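Local atomic coordinates of PBP domain-containing protein (Vibrio parahaemolyticus, PDB entry 3MUQ), a protein that is of unknown function but, as a member of the periplasmic binding protein superfamily with a signal sequence, probably binds a small ligand outside the cytoplasm. Residues Leu24-Tyr34 against Ala218-Gly228; Lys99-Val107 against Glu185-Leu194. All blocks are in the same frame, centred on the assembly; numbering follows the deposited sequence. Where two conformers were deposited one is given.

Contact 1 of 2, residues Leu24-Tyr34 against Ala218-Gly228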
loop_
_atom_site.group_PDB
_atom_site.type_symbol
_atom_site.label_atom_id
_atom_site.label_comp_id
_atom_site.label_asym_id
_atom_site.label_seq_id
_atom_site.Cartn_x
_atom_site.Cartn_y
_atom_site.Cartn_z
ATOM N N LEU A 24 0.348 10.164 -11.219
ATOM C CA LEU A 24 1.005 10.585 -9.973
ATOM C C LEU A 24 1.749 11.918 -10.049
ATOM O O LEU A 24 1.632 12.769 -9.158
ATOM C CB LEU A 24 2.024 9.524 -9.548
ATOM C CG LEU A 24 1.436 8.131 -9.387
ATOM C CD1 LEU A 24 2.488 7.207 -8.823
ATOM C CD2 LEU A 24 0.220 8.192 -8.464
ATOM N N LEU A 25 2.549 12.066 -11.098
ATOM C CA LEU A 25 3.551 13.123 -11.160
ATOM C C LEU A 25 3.010 14.526 -11.080
ATOM O O LEU A 25 3.596 15.357 -10.392
ATOM C CB LEU A 25 4.439 12.970 -12.388
ATOM C CG LEU A 25 5.316 11.724 -12.242
ATOM C CD1 LEU A 25 6.343 11.652 -13.339
ATOM C CD2 LEU A 25 5.980 11.737 -10.890
ATOM N N PRO A 26 1.914 14.805 -11.810
ATOM C CA PRO A 26 1.319 16.144 -11.770
ATOM C C PRO A 26 0.979 16.575 -10.348
ATOM O O PRO A 26 1.326 17.694 -9.946
ATOM C CB PRO A 26 0.042 15.978 -12.600
ATOM C CG PRO A 26 0.378 14.887 -13.576
ATOM C CD PRO A 26 1.272 13.940 -12.822
ATOM N N GLN A 27 0.325 15.700 -9.583
ATOM C CA GLN A 27 -0.002 16.048 -8.202
ATOM C C GLN A 27 1.258 16.196 -7.351
ATOM O O GLN A 27 1.373 17.116 -6.531
ATOM C CB GLN A 27 -0.946 15.016 -7.573
ATOM C CG GLN A 27 -1.553 15.491 -6.239
ATOM C CD GLN A 27 -2.376 16.764 -6.403
ATOM O OE1 GLN A 27 -3.245 16.844 -7.272
ATOM N NE2 GLN A 27 -2.095 17.769 -5.579
ATOM N N PHE A 28 2.216 15.295 -7.544
ATOM C CA PHE A 28 3.442 15.362 -6.754
ATOM C C PHE A 28 4.190 16.660 -7.006
ATOM O O PHE A 28 4.711 17.259 -6.067
ATOM C CB PHE A 28 4.333 14.133 -6.980
ATOM C CG PHE A 28 5.670 14.221 -6.313
ATOM C CD1 PHE A 28 5.779 14.129 -4.933
ATOM C CD2 PHE A 28 6.826 14.402 -7.064
ATOM C CE1 PHE A 28 7.021 14.210 -4.302
ATOM C CE2 PHE A 28 8.076 14.475 -6.434
ATOM C CZ PHE A 28 8.164 14.390 -5.050
ATOM N N GLU A 29 4.249 17.102 -8.263
ATOM C CA GLU A 29 4.933 18.362 -8.566
ATOM C C GLU A 29 4.177 19.525 -7.960
ATOM O O GLU A 29 4.774 20.434 -7.386
ATOM C CB GLU A 29 5.096 18.603 -10.076
ATOM C CG GLU A 29 5.879 19.895 -10.381
ATOM C CD GLU A 29 5.922 20.262 -11.860
ATOM O OE1 GLU A 29 5.622 19.401 -12.711
ATOM O OE2 GLU A 29 6.256 21.422 -12.173
ATOM N N LYS A 30 2.857 19.496 -8.106
ATOM C CA LYS A 30 2.011 20.524 -7.527
ATOM C C LYS A 30 2.271 20.591 -6.029
ATOM O O LYS A 30 2.407 21.670 -5.460
ATOM C CB LYS A 30 0.539 20.189 -7.790
ATOM C CG LYS A 30 -0.473 21.108 -7.113
ATOM C CD LYS A 30 -0.671 22.396 -7.900
ATOM C CE LYS A 30 -1.614 23.361 -7.187
ATOM N NZ LYS A 30 -1.683 24.683 -7.886
ATOM N N ASP A 31 2.341 19.431 -5.388
ATOM C CA ASP A 31 2.510 19.390 -3.934
ATOM C C ASP A 31 3.872 19.899 -3.473
ATOM O O ASP A 31 3.958 20.675 -2.534
ATOM C CB ASP A 31 2.294 17.970 -3.404
ATOM C CG ASP A 31 0.819 17.604 -3.262
ATOM O OD1 ASP A 31 -0.029 18.500 -3.404
ATOM O OD2 ASP A 31 0.514 16.421 -2.988
ATOM N N THR A 32 4.939 19.463 -4.133
ATOM C CA THR A 32 6.276 19.642 -3.574
ATOM C C THR A 32 7.211 20.583 -4.335
ATOM O O THR A 32 8.200 21.040 -3.785
ATOM C CB THR A 32 6.998 18.296 -3.465
ATOM O OG1 THR A 32 7.237 17.792 -4.783
ATOM C CG2 THR A 32 6.153 17.307 -2.683
ATOM N N GLY A 33 6.909 20.847 -5.596
ATOM C CA GLY A 33 7.804 21.612 -6.440
ATOM C C GLY A 33 8.902 20.779 -7.093
ATOM O O GLY A 33 9.711 21.314 -7.850
ATOM N N TYR A 34 8.959 19.478 -6.811
ATOM C CA TYR A 34 9.976 18.655 -7.459
ATOM C C TYR A 34 9.506 18.241 -8.842
ATOM O O TYR A 34 8.319 17.961 -9.045
ATOM C CB TYR A 34 10.302 17.404 -6.646
ATOM C CG TYR A 34 11.111 17.638 -5.387
ATOM C CD1 TYR A 34 12.459 17.995 -5.440
ATOM C CD2 TYR A 34 10.526 17.481 -4.150
ATOM C CE1 TYR A 34 13.184 18.195 -4.274
ATOM C CE2 TYR A 34 11.230 17.678 -2.999
ATOM C CZ TYR A 34 12.551 18.031 -3.055
ATOM O OH TYR A 34 13.215 18.206 -1.863
ATOM N N ALA A 218 11.784 12.464 -0.722
ATOM C CA ALA A 218 10.482 13.134 -0.705
ATOM C C ALA A 218 9.456 12.405 -1.607
ATOM O O ALA A 218 8.292 12.245 -1.252
ATOM C CB ALA A 218 10.624 14.600 -1.120
ATOM N N PHE A 219 9.895 11.959 -2.773
ATOM C CA PHE A 219 9.001 11.290 -3.713
ATOM C C PHE A 219 8.542 9.967 -3.122
ATOM O O PHE A 219 7.358 9.635 -3.161
ATOM C CB PHE A 219 9.720 11.072 -5.056
ATOM C CG PHE A 219 8.830 10.573 -6.157
ATOM C CD1 PHE A 219 7.493 10.935 -6.207
ATOM C CD2 PHE A 219 9.339 9.764 -7.157
ATOM C CE1 PHE A 219 6.673 10.490 -7.212
ATOM C CE2 PHE A 219 8.528 9.308 -8.172
ATOM C CZ PHE A 219 7.183 9.676 -8.202
ATOM N N SER A 220 9.490 9.220 -2.561
ATOM C CA SER A 220 9.175 7.930 -1.951
ATOM C C SER A 220 8.232 8.117 -0.768
ATOM O O SER A 220 7.219 7.440 -0.696
ATOM C CB SER A 220 10.446 7.204 -1.497
ATOM O OG SER A 220 10.120 5.999 -0.820
ATOM N N ASP A 221 8.563 9.040 0.146
ATOM C CA ASP A 221 7.695 9.360 1.285
ATOM C C ASP A 221 6.287 9.727 0.791
ATOM O O ASP A 221 5.281 9.247 1.307
ATOM C CB ASP A 221 8.272 10.534 2.099
ATOM C CG ASP A 221 9.525 10.162 2.855
ATOM O OD1 ASP A 221 9.778 8.948 3.028
ATOM O OD2 ASP A 221 10.257 11.087 3.280
ATOM N N TRP A 222 6.216 10.573 -0.228
ATOM C CA TRP A 222 4.918 10.975 -0.766
ATOM C C TRP A 222 4.157 9.766 -1.330
ATOM O O TRP A 222 2.957 9.601 -1.094
ATOM C CB TRP A 222 5.124 12.044 -1.838
ATOM C CG TRP A 222 3.870 12.603 -2.468
ATOM C CD1 TRP A 222 3.154 13.695 -2.047
ATOM C CD2 TRP A 222 3.211 12.125 -3.656
ATOM N NE1 TRP A 222 2.085 13.921 -2.896
ATOM C CE2 TRP A 222 2.094 12.971 -3.886
ATOM C CE3 TRP A 222 3.453 11.070 -4.540
ATOM C CZ2 TRP A 222 1.215 12.786 -4.972
ATOM C CZ3 TRP A 222 2.586 10.889 -5.623
ATOM C CH2 TRP A 222 1.475 11.745 -5.829
ATOM N N LEU A 223 4.858 8.906 -2.063
ATOM C CA LEU A 223 4.223 7.741 -2.685
ATOM C C LEU A 223 3.589 6.778 -1.693
ATOM O O LEU A 223 2.553 6.163 -1.999
ATOM C CB LEU A 223 5.228 6.967 -3.551
ATOM C CG LEU A 223 5.707 7.638 -4.834
ATOM C CD1 LEU A 223 6.946 6.912 -5.392
ATOM C CD2 LEU A 223 4.580 7.664 -5.845
ATOM N N VAL A 224 4.195 6.637 -0.514
ATOM C CA VAL A 224 3.654 5.692 0.484
ATOM C C VAL A 224 2.748 6.355 1.531
ATOM O O VAL A 224 2.144 5.674 2.352
ATOM C CB VAL A 224 4.759 4.867 1.195
ATOM C CG1 VAL A 224 5.595 4.046 0.170
ATOM C CG2 VAL A 224 5.640 5.767 2.048
ATOM N N ASN A 225 2.659 7.676 1.514
ATOM C CA ASN A 225 1.736 8.339 2.416
ATOM C C ASN A 225 0.356 8.425 1.755
ATOM O O ASN A 225 0.235 8.275 0.532
ATOM C CB ASN A 225 2.275 9.703 2.887
ATOM C CG ASN A 225 3.276 9.577 4.076
ATOM O OD1 ASN A 225 3.037 10.107 5.169
ATOM N ND2 ASN A 225 4.399 8.882 3.850
ATOM N N PRO A 226 -0.694 8.629 2.560
ATOM C CA PRO A 226 -2.050 8.524 2.012
ATOM C C PRO A 226 -2.314 9.373 0.769
ATOM O O PRO A 226 -3.079 8.930 -0.089
ATOM C CB PRO A 226 -2.940 8.935 3.197
ATOM C CG PRO A 226 -2.166 8.488 4.378
ATOM C CD PRO A 226 -0.712 8.779 4.027
ATOM N N ARG A 227 -1.712 10.550 0.653
ATOM C CA ARG A 227 -1.914 11.353 -0.562
ATOM C C ARG A 227 -1.515 10.602 -1.830
ATOM O O ARG A 227 -2.265 10.567 -2.800
ATOM C CB ARG A 227 -1.149 12.679 -0.501
ATOM C CG ARG A 227 -1.769 13.705 0.420
ATOM C CD ARG A 227 -0.852 14.918 0.618
ATOM N NE ARG A 227 -1.035 15.924 -0.423
ATOM C CZ ARG A 227 -1.968 16.872 -0.378
ATOM N NH1 ARG A 227 -2.799 16.932 0.660
ATOM N NH2 ARG A 227 -2.069 17.756 -1.364
ATOM N N GLY A 228 -0.321 10.014 -1.824
ATOM C CA GLY A 228 0.166 9.299 -2.983
ATOM C C GLY A 228 -0.627 8.026 -3.206
ATOM O O GLY A 228 -0.949 7.660 -4.351
#
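Phe-28 and Trp-222 form the middle of this contact, where helix 20-32 lies against the end of helix 213-224 and the start of helix 226-236; segments 24-32 and 218-224 make an angle of 115°. Phe-28 turns its edge toward the indole face, CD1 lying 3.5 Å from CG of Trp-222, and its CB sits almost squarely over the six-membered ring, a CH-pi contact 3.7 Å from that ring's centroid. With CG of Phe-28 anti to the backbone N (chi1 174°), the phenyl ring also reaches Phe-219, whose CD1 lies over the centre of one face; the two phenyl planes are inclined by 43°. Trp-222 is a knob in the hole made by Leu-24, Gln-27, Phe-28 and Asp-31, with CA of Gly-228 over its other face.

Aliphatic contacts continue this core. CD1 of Leu-24 meets CD2 of Leu-223 at 3.7 Å, CD2 of Leu-25 touches CZ of Phe-219, and Tyr-34 rests CE2 on the methyl of Ala-218. The helices pack beside the mixed sheet, Leu-25 and Phe-28 on Val-36 of strand 35-41 and Phe-219 on Leu-57 of strand 57-60, as in the alpha/beta lobes of periplasmic binding proteins.

The polar part gathers on Asp-31. Trp-222 NE1 donates to the anti lone pair of Asp-31 OD2 at 3.0 Å, and Arg-227 grips the carboxylate side-on, NE to OD2 of Asp-31 at 3.0 Å and NH2 to its OD1 at 3.0 Å. Gln-27 NE2 reaches the same OD1 of Asp-31 from the face opposite to Arg-227 NH2, the Gln-27 chain bending at chi2.

Four donor bonds thus fix a buried carboxylate, probably favour its charged form, and through Asp-31 join helix 20-32 to Trp-222 and Arg-227 on the two facing helices.

Contact 2 of 2, residues Lys99-Val107 against Glu185-Leu194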
loop_
_atom_site.group_PDB
_atom_site.type_symbol
_atom_site.label_atom_id
_atom_site.label_comp_id
_atom_site.label_asym_id
_atom_site.label_seq_id
_atom_site.Cartn_x
_atom_site.Cartn_y
_atom_site.Cartn_z
ATOM N N LYS A 99 -9.117 -23.740 -17.912
ATOM C CA LYS A 99 -8.981 -24.003 -16.477
ATOM C C LYS A 99 -7.652 -24.648 -16.062
ATOM O O LYS A 99 -7.132 -24.374 -14.977
ATOM C CB LYS A 99 -10.154 -24.865 -15.998
ATOM C CG LYS A 99 -10.412 -24.832 -14.505
ATOM C CD LYS A 99 -11.569 -25.752 -14.140
ATOM C CE LYS A 99 -11.745 -25.880 -12.627
ATOM N NZ LYS A 99 -12.293 -24.651 -11.980
ATOM N N ASP A 100 -7.099 -25.501 -16.919
ATOM C CA ASP A 100 -5.879 -26.208 -16.560
ATOM C C ASP A 100 -4.683 -25.843 -17.432
ATOM O O ASP A 100 -3.763 -26.647 -17.583
ATOM C CB ASP A 100 -6.103 -27.720 -16.613
ATOM C CG ASP A 100 -7.192 -28.182 -15.670
ATOM O OD1 ASP A 100 -7.358 -27.564 -14.596
ATOM O OD2 ASP A 100 -7.884 -29.168 -16.002
ATOM N N ASP A 101 -4.686 -24.645 -18.010
ATOM C CA ASP A 101 -3.555 -24.217 -18.828
ATOM C C ASP A 101 -2.382 -23.839 -17.941
ATOM O O ASP A 101 -2.553 -23.625 -16.744
ATOM C CB ASP A 101 -3.941 -23.069 -19.756
ATOM C CG ASP A 101 -4.894 -23.507 -20.848
ATOM O OD1 ASP A 101 -5.359 -24.670 -20.797
ATOM O OD2 ASP A 101 -5.178 -22.697 -21.754
ATOM N N GLU A 102 -1.193 -23.769 -18.533
ATOM C CA GLU A 102 0.035 -23.557 -17.773
ATOM C C GLU A 102 0.356 -22.087 -17.571
ATOM O O GLU A 102 0.721 -21.676 -16.473
ATOM C CB GLU A 102 1.215 -24.234 -18.464
ATOM C CG GLU A 102 1.182 -25.745 -18.417
ATOM C CD GLU A 102 2.223 -26.365 -19.327
ATOM O OE1 GLU A 102 1.887 -26.666 -20.495
ATOM O OE2 GLU A 102 3.378 -26.545 -18.878
ATOM N N SER A 103 0.241 -21.303 -18.637
ATOM C CA SER A 103 0.554 -19.884 -18.561
ATOM C C SER A 103 -0.666 -19.058 -18.926
ATOM O O SER A 103 -1.619 -19.575 -19.503
ATOM C CB SER A 103 1.714 -19.533 -19.487
ATOM O OG SER A 103 1.314 -19.571 -20.843
ATOM N N VAL A 104 -0.640 -17.776 -18.581
ATOM C CA VAL A 104 -1.739 -16.900 -18.930
ATOM C C VAL A 104 -1.686 -16.618 -20.435
ATOM O O VAL A 104 -2.711 -16.329 -21.066
ATOM C CB VAL A 104 -1.721 -15.586 -18.105
ATOM C CG1 VAL A 104 -0.468 -14.785 -18.384
ATOM C CG2 VAL A 104 -2.959 -14.758 -18.393
ATOM N N LEU A 105 -0.498 -16.723 -21.028
ATOM C CA LEU A 105 -0.405 -16.531 -22.472
ATOM C C LEU A 105 -1.104 -17.682 -23.220
ATOM O O LEU A 105 -1.779 -17.451 -24.219
ATOM C CB LEU A 105 1.045 -16.343 -22.927
ATOM C CG LEU A 105 1.820 -15.169 -22.319
ATOM C CD1 LEU A 105 3.128 -15.005 -23.060
ATOM C CD2 LEU A 105 1.038 -13.861 -22.367
ATOM N N ASP A 106 -0.970 -18.911 -22.721
ATOM C CA ASP A 106 -1.762 -20.025 -23.242
ATOM C C ASP A 106 -3.263 -19.750 -23.104
ATOM O O ASP A 106 -4.056 -20.035 -24.015
ATOM C CB ASP A 106 -1.414 -21.333 -22.524
ATOM C CG ASP A 106 -0.024 -21.833 -22.870
ATOM O OD1 ASP A 106 0.527 -21.384 -23.903
ATOM O OD2 ASP A 106 0.518 -22.668 -22.107
ATOM N N VAL A 107 -3.652 -19.199 -21.963
ATOM C CA VAL A 107 -5.050 -18.874 -21.733
ATOM C C VAL A 107 -5.567 -17.872 -22.777
ATOM O O VAL A 107 -6.608 -18.093 -23.401
ATOM C CB VAL A 107 -5.312 -18.361 -20.290
ATOM C CG1 VAL A 107 -6.731 -17.867 -20.169
ATOM C CG2 VAL A 107 -5.041 -19.477 -19.255
ATOM N N GLU A 185 -16.642 -17.777 -12.153
ATOM C CA GLU A 185 -15.670 -18.251 -11.165
ATOM C C GLU A 185 -14.289 -17.783 -11.590
ATOM O O GLU A 185 -14.083 -17.422 -12.754
ATOM C CB GLU A 185 -15.621 -19.777 -11.147
ATOM C CG GLU A 185 -16.624 -20.462 -10.275
ATOM C CD GLU A 185 -16.507 -21.987 -10.353
ATOM O OE1 GLU A 185 -15.802 -22.510 -11.258
ATOM O OE2 GLU A 185 -17.128 -22.663 -9.500
ATOM N N ILE A 186 -13.335 -17.829 -10.663
ATOM C CA ILE A 186 -11.929 -17.721 -11.024
ATOM C C ILE A 186 -11.530 -19.012 -11.734
ATOM O O ILE A 186 -11.684 -20.107 -11.186
ATOM C CB ILE A 186 -11.044 -17.530 -9.789
ATOM C CG1 ILE A 186 -11.303 -16.166 -9.141
ATOM C CG2 ILE A 186 -9.561 -17.672 -10.155
ATOM C CD1 ILE A 186 -10.583 -16.000 -7.820
ATOM N N LEU A 187 -11.026 -18.901 -12.957
ATOM C CA LEU A 187 -10.707 -20.103 -13.711
ATOM C C LEU A 187 -9.212 -20.277 -13.876
ATOM O O LEU A 187 -8.747 -21.383 -14.128
ATOM C CB LEU A 187 -11.386 -20.108 -15.087
ATOM C CG LEU A 187 -12.907 -20.216 -15.129
ATOM C CD1 LEU A 187 -13.369 -20.146 -16.558
ATOM C CD2 LEU A 187 -13.374 -21.513 -14.471
ATOM N N PHE A 188 -8.461 -19.190 -13.751
ATOM C CA PHE A 188 -7.012 -19.292 -13.860
ATOM C C PHE A 188 -6.303 -18.194 -13.080
ATOM O O PHE A 188 -6.669 -17.020 -13.170
ATOM C CB PHE A 188 -6.582 -19.256 -15.325
ATOM C CG PHE A 188 -5.098 -19.316 -15.521
ATOM C CD1 PHE A 188 -4.455 -20.535 -15.666
ATOM C CD2 PHE A 188 -4.347 -18.158 -15.554
ATOM C CE1 PHE A 188 -3.083 -20.598 -15.855
ATOM C CE2 PHE A 188 -2.969 -18.208 -15.736
ATOM C CZ PHE A 188 -2.339 -19.435 -15.891
ATOM N N GLN A 189 -5.295 -18.578 -12.308
ATOM C CA GLN A 189 -4.527 -17.607 -11.529
ATOM C C GLN A 189 -3.098 -18.079 -11.260
ATOM O O GLN A 189 -2.350 -17.434 -10.523
ATOM C CB GLN A 189 -5.241 -17.246 -10.211
ATOM C CG GLN A 189 -5.513 -18.422 -9.276
ATOM C CD GLN A 189 -6.177 -17.992 -7.982
ATOM O OE1 GLN A 189 -5.805 -16.975 -7.385
ATOM N NE2 GLN A 189 -7.172 -18.765 -7.539
ATOM N N GLY A 190 -2.713 -19.190 -11.875
ATOM C CA GLY A 190 -1.375 -19.724 -11.676
ATOM C C GLY A 190 -0.321 -19.222 -12.653
ATOM O O GLY A 190 0.152 -19.981 -13.510
ATOM N N ASP A 191 0.057 -17.951 -12.526
ATOM C CA ASP A 191 1.068 -17.371 -13.405
ATOM C C ASP A 191 1.691 -16.133 -12.747
ATOM O O ASP A 191 0.988 -15.218 -12.316
ATOM C CB ASP A 191 0.467 -17.046 -14.784
ATOM C CG ASP A 191 1.532 -16.771 -15.864
ATOM O OD1 ASP A 191 2.592 -16.180 -15.572
ATOM O OD2 ASP A 191 1.300 -17.126 -17.036
ATOM N N GLU A 192 3.018 -16.121 -12.669
ATOM C CA GLU A 192 3.734 -15.055 -11.990
ATOM C C GLU A 192 3.569 -13.715 -12.690
ATOM O O GLU A 192 3.823 -12.666 -12.107
ATOM C CB GLU A 192 5.215 -15.418 -11.820
ATOM C CG GLU A 192 5.428 -16.559 -10.827
ATOM C CD GLU A 192 6.890 -16.803 -10.474
ATOM O OE1 GLU A 192 7.706 -17.022 -11.398
ATOM O OE2 GLU A 192 7.217 -16.791 -9.264
ATOM N N LYS A 193 3.131 -13.748 -13.938
ATOM C CA LYS A 193 2.822 -12.514 -14.645
ATOM C C LYS A 193 1.589 -11.822 -14.056
ATOM O O LYS A 193 1.394 -10.623 -14.259
ATOM C CB LYS A 193 2.592 -12.777 -16.129
ATOM C CG LYS A 193 3.769 -13.405 -16.847
ATOM C CD LYS A 193 3.739 -13.032 -18.316
ATOM C CE LYS A 193 4.193 -14.182 -19.184
ATOM N NZ LYS A 193 5.474 -14.764 -18.714
ATOM N N LEU A 194 0.766 -12.581 -13.335
ATOM C CA LEU A 194 -0.507 -12.072 -12.813
ATOM C C LEU A 194 -0.352 -11.399 -11.447
ATOM O O LEU A 194 -1.259 -10.712 -10.972
ATOM C CB LEU A 194 -1.551 -13.199 -12.747
ATOM C CG LEU A 194 -2.026 -13.775 -14.097
ATOM C CD1 LEU A 194 -3.037 -14.911 -13.898
ATOM C CD2 LEU A 194 -2.632 -12.702 -14.984
#
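Phe-188 pushes its ring end-on into the turn that leads to helix 104-113, and this is the tight part of the contact. The backbone oxygens of Asp-101 and Glu-102 lie at the ring edge, in its plane, the first only 3.2 Å from CE1 of Phe-188. CG2 of Val-107 lies over one face, toward the rim, as a CH-pi contact 3.8 Å from the ring centroid, and N of Gly-190 lies over the other. Beside the ring, Val-104 brings CB to 3.7 Å from CE2 of Phe-188, and its CG2 meets CD2 of Leu-194.

Asp-191 supplies the one hydrogen bond between the segments: Val-104 N donates to the anti lone pair of Asp-191 OD2, short at 2.6 Å and nearly straight at 166°. Its other oxygen closes an Asx turn with Lys-193 N, so the carboxylate joins the start of helix 104-113 to that turn. Ser-103 is the N-cap of the helix, its OG accepting from Asp-106 N at 3.0 Å. On the facing segment, Leu-187 and Phe-188 form a classic beta bulge opposite Ile-88 of strand 78-90.

Towards the solvent the fit is looser. Lys-99 runs extended past Leu-187 and bends at chi4 (72°), but its NZ stays 4.2 Å from Glu-185 OE1, beyond a salt bridge; Glu-185 pairs instead with Lys-92. At the other end, the Lys-193 side chain crosses that of Leu-105 at about a right angle, its CE 4.1 Å from CG of Leu-105.

Contact 1 is the more buried of the two, a helix-on-helix interface, whereas contact 2 sets a loop and helix start against a strand end and turn and is partly exposed. They lie on opposite sides of the chain's centre, with nearest atoms about 18 Å apart, yet both sit beside the long strand 78-90: Leu-223 of contact 1 touches its Leu-81, while Leu-194 of contact 2 touches its Phe-86. Each has an aspartate as acceptor across the interface: Asp-31 takes several bonds from side chains, Asp-191 one from a backbone N-H. Contact 1 also borders the second subunit, which contact 2 does not touch.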